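Local coordinates for spore coat polysaccharide biosynthesis protein spsE (Bacillus subtilis, PDB 1VLI) that probably acts as an N-acylneuraminate-9-phosphate synthase-type enzyme in the making of spore coat polysaccharide, at residues Glu202-Ser207 against Glu293-Ser298; Ile318-Pro323 against Arg363-Asp368; Gly327-Glu332 against Gly358-Arg363. All blocks are in the same frame, centred on the assembly; numbering follows the deposited sequence.

How the interactions relate
Interaction 1 sets helix 293-296 against a loop of the TIM barrel. Interactions 2 and 3 belong to the SAF (antifreeze-like) domain, and their centres lie more than 40 Å from that of interaction 1. All three are partly buried, so none is pure core or pure surface. In interaction 1 the loop caps the helix with backbone N-H groups, two side chains and a water. Interaction 2 holds the end of strand 317-320 against a loop by few polar links. Interaction 3, nested inside the loop that interaction 2 closes, joins two loops by one isolated backbone bridge with its flanking bonds and an arginine-to-carbonyl bond. Ile365 CD1 meets Phe330 CE1 at 3.9 Å and joins their apolar parts.

Interaction 1: residues Glu202-Ser207 against Glu293-Ser298; sequences EYSNLS and EKLLGS
Leu206 and Ser207 supply N-H groups to the last carbonyls of helix 293-296. Leu206 N donates to Leu295 O at 2.9 Å, in the carbonyl plane. Leu296 O takes two bonds from Ser207. Ser207 N, at 3.0 Å from Leu296 O, uses a lone pair in the carbonyl plane. Ser207 OG, at 2.8 Å from Leu296 O, comes from above that plane. OG is placed there by a chi1 of 51°, which sets it between the backbone N and the carbonyl carbon. The loop 202-207 follows barrel strand 188-193 and leads into helix 208-215, so this is a β-α loop of the TIM barrel capping the C-terminal end of a short helix. Gly297, the first residue beyond that helix, turns the chain with positive phi. Then Ser298 N gives a nearly straight bond (168°) to Asn205 OD1 at 2.8 Å, on a lone pair of the amide oxygen. Water 1 accepts from Asn205 N at 2.7 Å. Glu202 O and Lys294 O are both placed to accept from this water, but its protons may be shared with other acceptors. Ser204 turns its OG to Pro201 O, and Leu295 CD2 packs against Ser204 OG at 3.7 Å.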
loop_
_atom_site.group_PDB
_atom_site.type_symbol
_atom_site.label_atom_id
_atom_site.label_comp_id
_atom_site.label_asym_id
_atom_site.label_seq_id
_atom_site.Cartn_x
_atom_site.Cartn_y
_atom_site.Cartn_z
ATOM N N GLU A 202 -4.232 19.370 9.067
ATOM C CA GLU A 202 -5.221 19.088 10.135
ATOM C C GLU A 202 -5.661 17.631 10.126
ATOM O O GLU A 202 -6.153 17.119 11.144
ATOM C CB GLU A 202 -6.486 19.946 9.986
ATOM C CG GLU A 202 -6.265 21.393 9.571
ATOM C CD GLU A 202 -6.128 21.569 8.065
ATOM O OE1 GLU A 202 -7.051 21.161 7.328
ATOM O OE2 GLU A 202 -5.101 22.131 7.619
ATOM N N TYR A 203 -5.497 16.981 8.971
ATOM C CA TYR A 203 -5.951 15.612 8.782
ATOM C C TYR A 203 -4.884 14.539 8.999
ATOM O O TYR A 203 -5.150 13.348 8.804
ATOM C CB TYR A 203 -6.626 15.443 7.416
ATOM C CG TYR A 203 -7.897 16.247 7.289
ATOM C CD1 TYR A 203 -9.072 15.859 7.958
ATOM C CD2 TYR A 203 -7.927 17.416 6.523
ATOM C CE1 TYR A 203 -10.245 16.612 7.848
ATOM C CE2 TYR A 203 -9.094 18.171 6.401
ATOM C CZ TYR A 203 -10.243 17.764 7.064
ATOM O OH TYR A 203 -11.384 18.516 6.936
ATOM N N SER A 204 -3.700 14.951 9.433
ATOM C CA SER A 204 -2.582 14.028 9.659
ATOM C C SER A 204 -2.869 12.959 10.716
ATOM O O SER A 204 -2.447 11.808 10.557
ATOM C CB SER A 204 -1.341 14.804 10.072
ATOM O OG SER A 204 -1.064 15.808 9.119
ATOM N N ASN A 205 -3.560 13.357 11.789
ATOM C CA ASN A 205 -3.742 12.540 12.980
ATOM C C ASN A 205 -2.506 11.735 13.368
ATOM O O ASN A 205 -2.579 10.521 13.508
ATOM C CB ASN A 205 -4.956 11.620 12.827
ATOM C CG ASN A 205 -6.268 12.393 12.795
ATOM O OD1 ASN A 205 -6.698 13.027 13.802
ATOM N ND2 ASN A 205 -6.928 12.343 11.645
ATOM N N LEU A 206 -1.385 12.413 13.571
ATOM C CA LEU A 206 -0.123 11.737 13.919
ATOM C C LEU A 206 -0.093 11.004 15.274
ATOM O O LEU A 206 0.756 10.126 15.485
ATOM C CB LEU A 206 1.053 12.712 13.814
ATOM C CG LEU A 206 1.356 13.379 12.472
ATOM C CD1 LEU A 206 2.760 13.971 12.478
ATOM C CD2 LEU A 206 1.235 12.372 11.340
ATOM N N SER A 207 -1.005 11.352 16.200
ATOM C CA SER A 207 -1.065 10.606 17.465
ATOM C C SER A 207 -1.386 9.118 17.215
ATOM O O SER A 207 -1.220 8.287 18.094
ATOM C CB SER A 207 -2.047 11.237 18.463
ATOM O OG SER A 207 -3.288 11.445 17.834
ATOM N N GLU A 293 -0.971 20.596 18.206
ATOM C CA GLU A 293 -2.331 20.067 18.332
ATOM C C GLU A 293 -2.914 19.713 16.978
ATOM O O GLU A 293 -3.709 18.775 16.867
ATOM C CB GLU A 293 -3.225 21.132 18.924
ATOM C CG GLU A 293 -4.376 20.567 19.718
ATOM C CD GLU A 293 -3.911 20.073 21.071
ATOM O OE1 GLU A 293 -3.387 18.930 21.136
ATOM O OE2 GLU A 293 -4.065 20.837 22.058
ATOM N N LYS A 294 -2.512 20.492 15.965
ATOM C CA LYS A 294 -3.074 20.449 14.630
ATOM C C LYS A 294 -2.586 19.177 13.966
ATOM O O LYS A 294 -3.365 18.488 13.333
ATOM C CB LYS A 294 -2.685 21.713 13.831
ATOM C CG LYS A 294 -3.190 21.745 12.359
ATOM C CD LYS A 294 -3.336 23.157 11.744
ATOM C CE LYS A 294 -1.981 23.855 11.443
ATOM N NZ LYS A 294 -1.206 23.316 10.264
ATOM N N LEU A 295 -1.311 18.847 14.151
ATOM C CA LEU A 295 -0.758 17.617 13.592
ATOM C C LEU A 295 -1.107 16.375 14.405
ATOM O O LEU A 295 -1.296 15.299 13.828
ATOM C CB LEU A 295 0.755 17.723 13.396
ATOM C CG LEU A 295 1.237 18.760 12.385
ATOM C CD1 LEU A 295 2.717 18.991 12.568
ATOM C CD2 LEU A 295 0.895 18.356 10.945
ATOM N N LEU A 296 -1.225 16.500 15.732
ATOM C CA LEU A 296 -1.549 15.320 16.541
ATOM C C LEU A 296 -2.917 14.732 16.203
ATOM O O LEU A 296 -3.052 13.510 15.995
ATOM C CB LEU A 296 -1.361 15.571 18.041
ATOM C CG LEU A 296 0.120 15.645 18.478
ATOM C CD1 LEU A 296 0.281 16.064 19.935
ATOM C CD2 LEU A 296 0.930 14.359 18.200
ATOM N N GLY A 297 -3.909 15.601 16.067
ATOM C CA GLY A 297 -5.291 15.156 15.910
ATOM C C GLY A 297 -5.707 14.156 16.981
ATOM O O GLY A 297 -5.343 14.274 18.158
ATOM N N SER A 298 -6.459 13.149 16.556
ATOM C CA SER A 298 -6.989 12.116 17.441
ATOM C C SER A 298 -6.252 10.771 17.267
ATOM O O SER A 298 -5.950 10.350 16.130
ATOM C CB SER A 298 -8.482 11.933 17.147
ATOM O OG SER A 298 -9.047 10.936 17.977
HETATM O O HOH W 1 -4.256 15.856 12.622
#

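Interaction 2: residues Ile318-Pro323 against Arg363-Asp368; sequences IFTTAP and RDIPAD
In the SAF domain, strand 317-320 runs out into a turn, and there Thr320 and Pro323 meet the loop 363-368. The two segments meet at an angle, 119° between their touching parts. Backbone bonds of Ile318 and Thr320 go on to Ile371 and Thr369. Thr320 has the largest share of the contact of any one residue. Thr320 OG1 lies 2.7 Å from Pro366 O, close enough to bond, but the hydroxyl proton has another acceptor within reach. OG1 also receives Thr369 N. A chi1 of 45° aims OG1 at the loop and leaves CG2 beside the backbone N. There Thr320 CG2 touches Ile365 CG2 at 3.7 Å. The backbone of Thr320 is held as well. Asp368 N donates to Thr320 O at 2.9 Å, along a bent path and from well above the carbonyl plane. Further along, Ala367 CB touches Pro323 CD at 3.9 Å. Two CA-H...O contacts flank this packing: Ala367 CA lies 3.4 Å from Ala322 O, and Pro323 CA lies 3.4 Å from Ile365 O. Phe319 presents a ring edge toward Asp368 O, while its cation-pi partner is Lys343. Thr320 thus works with both branches at once: a buried hydroxyl placed among backbone polar atoms, and a methyl set against Ile365. The loop is held to the strand end by a few directed links and small apolar contacts.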
loop_
_atom_site.group_PDB
_atom_site.type_symbol
_atom_site.label_atom_id
_atom_site.label_comp_id
_atom_site.label_asym_id
_atom_site.label_seq_id
_atom_site.Cartn_x
_atom_site.Cartn_y
_atom_site.Cartn_z
ATOM N N ILE A 318 -16.468 -9.593 -1.919
ATOM C CA ILE A 318 -16.606 -10.729 -2.792
ATOM C C ILE A 318 -17.670 -10.468 -3.851
ATOM O O ILE A 318 -18.828 -10.164 -3.519
ATOM C CB ILE A 318 -16.933 -11.979 -1.971
ATOM C CG1 ILE A 318 -15.821 -12.251 -0.964
ATOM C CG2 ILE A 318 -17.099 -13.146 -2.896
ATOM C CD1 ILE A 318 -16.093 -13.412 -0.078
ATOM N N PHE A 319 -17.282 -10.618 -5.119
ATOM C CA PHE A 319 -18.135 -10.241 -6.247
ATOM C C PHE A 319 -18.238 -11.355 -7.231
ATOM O O PHE A 319 -17.295 -12.104 -7.379
ATOM C CB PHE A 319 -17.559 -9.022 -6.956
ATOM C CG PHE A 319 -17.855 -7.727 -6.266
ATOM C CD1 PHE A 319 -17.018 -7.246 -5.268
ATOM C CD2 PHE A 319 -18.988 -6.987 -6.609
ATOM C CE1 PHE A 319 -17.308 -6.041 -4.602
ATOM C CE2 PHE A 319 -19.280 -5.785 -5.964
ATOM C CZ PHE A 319 -18.435 -5.318 -4.952
ATOM N N THR A 320 -19.382 -11.473 -7.897
ATOM C CA THR A 320 -19.539 -12.448 -8.967
ATOM C C THR A 320 -18.802 -11.961 -10.216
ATOM O O THR A 320 -18.911 -10.787 -10.601
ATOM C CB THR A 320 -21.008 -12.668 -9.312
ATOM O OG1 THR A 320 -21.667 -11.399 -9.384
ATOM C CG2 THR A 320 -21.736 -13.399 -8.184
ATOM N N THR A 321 -18.048 -12.861 -10.830
ATOM C CA THR A 321 -17.395 -12.568 -12.110
ATOM C C THR A 321 -18.222 -13.046 -13.319
ATOM O O THR A 321 -17.931 -12.654 -14.455
ATOM C CB THR A 321 -15.987 -13.176 -12.172
ATOM O OG1 THR A 321 -16.063 -14.576 -11.917
ATOM C CG2 THR A 321 -15.141 -12.685 -11.064
ATOM N N ALA A 322 -19.229 -13.898 -13.069
ATOM C CA ALA A 322 -20.180 -14.407 -14.076
ATOM C C ALA A 322 -21.558 -14.519 -13.400
ATOM O O ALA A 322 -21.637 -14.329 -12.204
ATOM C CB ALA A 322 -19.721 -15.769 -14.600
ATOM N N PRO A 323 -22.653 -14.774 -14.123
ATOM C CA PRO A 323 -23.921 -15.062 -13.440
ATOM C C PRO A 323 -23.851 -16.414 -12.718
ATOM O O PRO A 323 -23.363 -17.402 -13.274
ATOM C CB PRO A 323 -24.949 -15.117 -14.586
ATOM C CG PRO A 323 -24.286 -14.501 -15.747
ATOM C CD PRO A 323 -22.817 -14.780 -15.588
ATOM N N ARG A 363 -29.830 -18.893 -4.556
ATOM C CA ARG A 363 -30.640 -18.218 -5.567
ATOM C C ARG A 363 -29.715 -17.718 -6.670
ATOM O O ARG A 363 -28.506 -17.606 -6.462
ATOM C CB ARG A 363 -31.378 -17.030 -4.962
ATOM C CG ARG A 363 -30.459 -16.016 -4.263
ATOM C CD ARG A 363 -31.210 -14.979 -3.451
ATOM N NE ARG A 363 -30.413 -13.787 -3.163
ATOM C CZ ARG A 363 -30.896 -12.709 -2.546
ATOM N NH1 ARG A 363 -32.168 -12.689 -2.162
ATOM N NH2 ARG A 363 -30.124 -11.652 -2.302
ATOM N N ASP A 364 -30.295 -17.388 -7.819
ATOM C CA ASP A 364 -29.568 -16.759 -8.913
ATOM C C ASP A 364 -28.873 -15.472 -8.480
ATOM O O ASP A 364 -29.481 -14.641 -7.829
ATOM C CB ASP A 364 -30.535 -16.406 -10.036
ATOM C CG ASP A 364 -31.176 -17.630 -10.673
ATOM O OD1 ASP A 364 -30.728 -18.776 -10.412
ATOM O OD2 ASP A 364 -32.135 -17.513 -11.461
ATOM N N ILE A 365 -27.611 -15.305 -8.850
ATOM C CA ILE A 365 -26.908 -14.048 -8.613
ATOM C C ILE A 365 -26.454 -13.513 -9.966
ATOM O O ILE A 365 -25.831 -14.249 -10.742
ATOM C CB ILE A 365 -25.711 -14.260 -7.687
ATOM C CG1 ILE A 365 -26.063 -15.272 -6.589
ATOM C CG2 ILE A 365 -25.276 -12.933 -7.081
ATOM C CD1 ILE A 365 -24.887 -15.751 -5.764
ATOM N N PRO A 366 -26.802 -12.263 -10.283
ATOM C CA PRO A 366 -26.320 -11.628 -11.514
ATOM C C PRO A 366 -24.783 -11.478 -11.509
ATOM O O PRO A 366 -24.164 -11.473 -10.437
ATOM C CB PRO A 366 -27.007 -10.258 -11.485
ATOM C CG PRO A 366 -28.205 -10.441 -10.565
ATOM C CD PRO A 366 -27.713 -11.382 -9.518
ATOM N N ALA A 367 -24.163 -11.375 -12.681
ATOM C CA ALA A 367 -22.715 -11.130 -12.739
ATOM C C ALA A 367 -22.476 -9.740 -12.202
ATOM O O ALA A 367 -23.408 -8.933 -12.173
ATOM C CB ALA A 367 -22.214 -11.230 -14.150
ATOM N N ASP A 368 -21.247 -9.470 -11.759
ATOM C CA ASP A 368 -20.836 -8.136 -11.300
ATOM C C ASP A 368 -21.572 -7.590 -10.093
ATOM O O ASP A 368 -21.711 -6.374 -9.940
ATOM C CB ASP A 368 -20.968 -7.140 -12.436
ATOM C CG ASP A 368 -19.712 -7.009 -13.194
ATOM O OD1 ASP A 368 -18.876 -6.188 -12.728
ATOM O OD2 ASP A 368 -19.462 -7.705 -14.226
#

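Interaction 3: residues Gly327-Glu332 against Gly358-Arg363; sequences GEAFSE and GVRAVR
This is a short backbone pairing between two loops of the SAF domain, extended by an arginine side chain on one side and an aromatic ring on the other. Ala329 and Arg360 form a single antiparallel bridge at a non-hydrogen-bonded position, with their CA atoms 4.1 Å apart. The loop 327-332 leads toward strand 335-338, and the loop 358-363 follows helix 352-356. Two bonds flank the bridge. Phe330 N donates to Val359 O at 2.9 Å, nearly along the C=O axis, and Ala361 N donates to Glu328 O at 2.9 Å. A separate backbone bond joins Gly327 N to Ala361 O at 2.8 Å. Both flanking carbonyls also receive a CA-H: Ala329 CA approaches Val359 O, and Arg360 CA approaches Glu328 O. The side chain of Arg360 follows the partner loop. It runs extended from CG to NE, so that its methylenes pass Gly327 O before the guanidinium turns to it. Arg360 NH1 then donates to Gly327 O at 2.9 Å, almost straight (166°), with the oxygen in the guanidinium plane. The carboxylate of Glu328 is held by Gln325 N and Asn334 ND2. Phe330 covers the other side of the pairing. Its CG sits beside the backbone N (chi1 -76°), which brings the ring alongside Val359-Ala361. Phe330 CD2 meets Val359 CG1 at 4.0 Å, and Phe330 CZ meets Ala361 CB at 4.2 Å. Ile324 and Ile376 also touch the ring. Glu328 O, Val359 O, Ala361 O and Gly327 O thus all accept across the contact. These directed bonds fix the local register of the two loops, while the ring packs against one side.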
loop_
_atom_site.group_PDB
_atom_site.type_symbol
_atom_site.label_atom_id
_atom_site.label_comp_id
_atom_site.label_asym_id
_atom_site.label_seq_id
_atom_site.Cartn_x
_atom_site.Cartn_y
_atom_site.Cartn_z
ATOM N N GLY A 327 -28.026 -23.326 -6.835
ATOM C CA GLY A 327 -27.553 -24.715 -6.749
ATOM C C GLY A 327 -26.051 -24.802 -7.002
ATOM O O GLY A 327 -25.376 -25.750 -6.554
ATOM N N GLU A 328 -25.528 -23.792 -7.699
ATOM C CA GLU A 328 -24.177 -23.836 -8.245
ATOM C C GLU A 328 -23.063 -23.554 -7.198
ATOM O O GLU A 328 -23.109 -22.568 -6.434
ATOM C CB GLU A 328 -24.099 -22.890 -9.455
ATOM C CG GLU A 328 -22.808 -22.925 -10.265
ATOM C CD GLU A 328 -22.687 -21.743 -11.224
ATOM O OE1 GLU A 328 -23.783 -21.238 -11.663
ATOM O OE2 GLU A 328 -21.489 -21.319 -11.543
ATOM N N ALA A 329 -22.064 -24.438 -7.171
ATOM C CA ALA A 329 -20.912 -24.296 -6.293
ATOM C C ALA A 329 -20.200 -22.963 -6.600
ATOM O O ALA A 329 -20.143 -22.543 -7.753
ATOM C CB ALA A 329 -19.963 -25.487 -6.459
ATOM N N PHE A 330 -19.729 -22.278 -5.561
ATOM C CA PHE A 330 -18.943 -21.074 -5.714
ATOM C C PHE A 330 -17.548 -21.555 -5.939
ATOM O O PHE A 330 -17.135 -22.546 -5.321
ATOM C CB PHE A 330 -18.927 -20.291 -4.434
ATOM C CG PHE A 330 -20.183 -19.557 -4.159
ATOM C CD1 PHE A 330 -20.548 -18.464 -4.941
ATOM C CD2 PHE A 330 -20.990 -19.918 -3.080
ATOM C CE1 PHE A 330 -21.705 -17.753 -4.669
ATOM C CE2 PHE A 330 -22.157 -19.221 -2.815
ATOM C CZ PHE A 330 -22.518 -18.133 -3.608
ATOM N N SER A 331 -16.820 -20.860 -6.803
ATOM C CA SER A 331 -15.431 -21.202 -7.044
ATOM C C SER A 331 -14.635 -20.008 -7.550
ATOM O O SER A 331 -15.210 -18.979 -7.943
ATOM C CB SER A 331 -15.347 -22.361 -8.031
ATOM O OG SER A 331 -15.537 -21.891 -9.350
ATOM N N GLU A 332 -13.310 -20.149 -7.497
ATOM C CA GLU A 332 -12.337 -19.268 -8.152
ATOM C C GLU A 332 -12.830 -18.784 -9.536
ATOM O O GLU A 332 -12.430 -17.728 -10.009
ATOM C CB GLU A 332 -11.048 -20.081 -8.337
ATOM C CG GLU A 332 -9.720 -19.343 -8.212
ATOM C CD GLU A 332 -9.283 -19.103 -6.763
ATOM O OE1 GLU A 332 -9.480 -19.998 -5.905
ATOM O OE2 GLU A 332 -8.725 -18.013 -6.483
ATOM N N GLY A 358 -16.739 -25.495 -1.522
ATOM C CA GLY A 358 -17.869 -26.324 -1.892
ATOM C C GLY A 358 -19.227 -25.824 -1.447
ATOM O O GLY A 358 -20.194 -26.580 -1.401
ATOM N N VAL A 359 -19.316 -24.551 -1.101
ATOM C CA VAL A 359 -20.600 -23.969 -0.754
ATOM C C VAL A 359 -21.331 -23.662 -2.064
ATOM O O VAL A 359 -20.674 -23.452 -3.079
ATOM C CB VAL A 359 -20.375 -22.711 0.084
ATOM C CG1 VAL A 359 -21.664 -21.967 0.295
ATOM C CG2 VAL A 359 -19.760 -23.104 1.405
ATOM N N ARG A 360 -22.670 -23.635 -2.035
ATOM C CA ARG A 360 -23.511 -23.433 -3.243
ATOM C C ARG A 360 -24.492 -22.256 -3.126
ATOM O O ARG A 360 -24.932 -21.916 -1.986
ATOM C CB ARG A 360 -24.312 -24.693 -3.512
ATOM C CG ARG A 360 -23.468 -25.903 -3.815
ATOM C CD ARG A 360 -24.287 -27.179 -3.922
ATOM N NE ARG A 360 -23.428 -28.311 -4.257
ATOM C CZ ARG A 360 -23.199 -28.736 -5.504
ATOM N NH1 ARG A 360 -23.752 -28.109 -6.541
ATOM N NH2 ARG A 360 -22.413 -29.788 -5.714
ATOM N N ALA A 361 -24.856 -21.647 -4.296
ATOM C CA ALA A 361 -25.798 -20.508 -4.265
ATOM C C ALA A 361 -27.212 -20.978 -3.882
ATOM O O ALA A 361 -27.675 -22.048 -4.335
ATOM C CB ALA A 361 -25.823 -19.809 -5.641
ATOM N N VAL A 362 -27.928 -20.184 -3.082
ATOM C CA VAL A 362 -29.342 -20.533 -2.831
ATOM C C VAL A 362 -30.333 -19.796 -3.728
ATOM O O VAL A 362 -31.527 -20.041 -3.669
ATOM C CB VAL A 362 -29.742 -20.449 -1.342
ATOM C CG1 VAL A 362 -28.789 -21.270 -0.503
ATOM C CG2 VAL A 362 -29.830 -19.003 -0.852
ATOM N N ARG A 363 -29.830 -18.893 -4.556
ATOM C CA ARG A 363 -30.640 -18.218 -5.567
ATOM C C ARG A 363 -29.715 -17.718 -6.670
ATOM O O ARG A 363 -28.506 -17.606 -6.462
ATOM C CB ARG A 363 -31.378 -17.030 -4.962
ATOM C CG ARG A 363 -30.459 -16.016 -4.263
ATOM C CD ARG A 363 -31.210 -14.979 -3.451
ATOM N NE ARG A 363 -30.413 -13.787 -3.163
ATOM C CZ ARG A 363 -30.896 -12.709 -2.546
ATOM N NH1 ARG A 363 -32.168 -12.689 -2.162
ATOM N NH2 ARG A 363 -30.124 -11.652 -2.302
#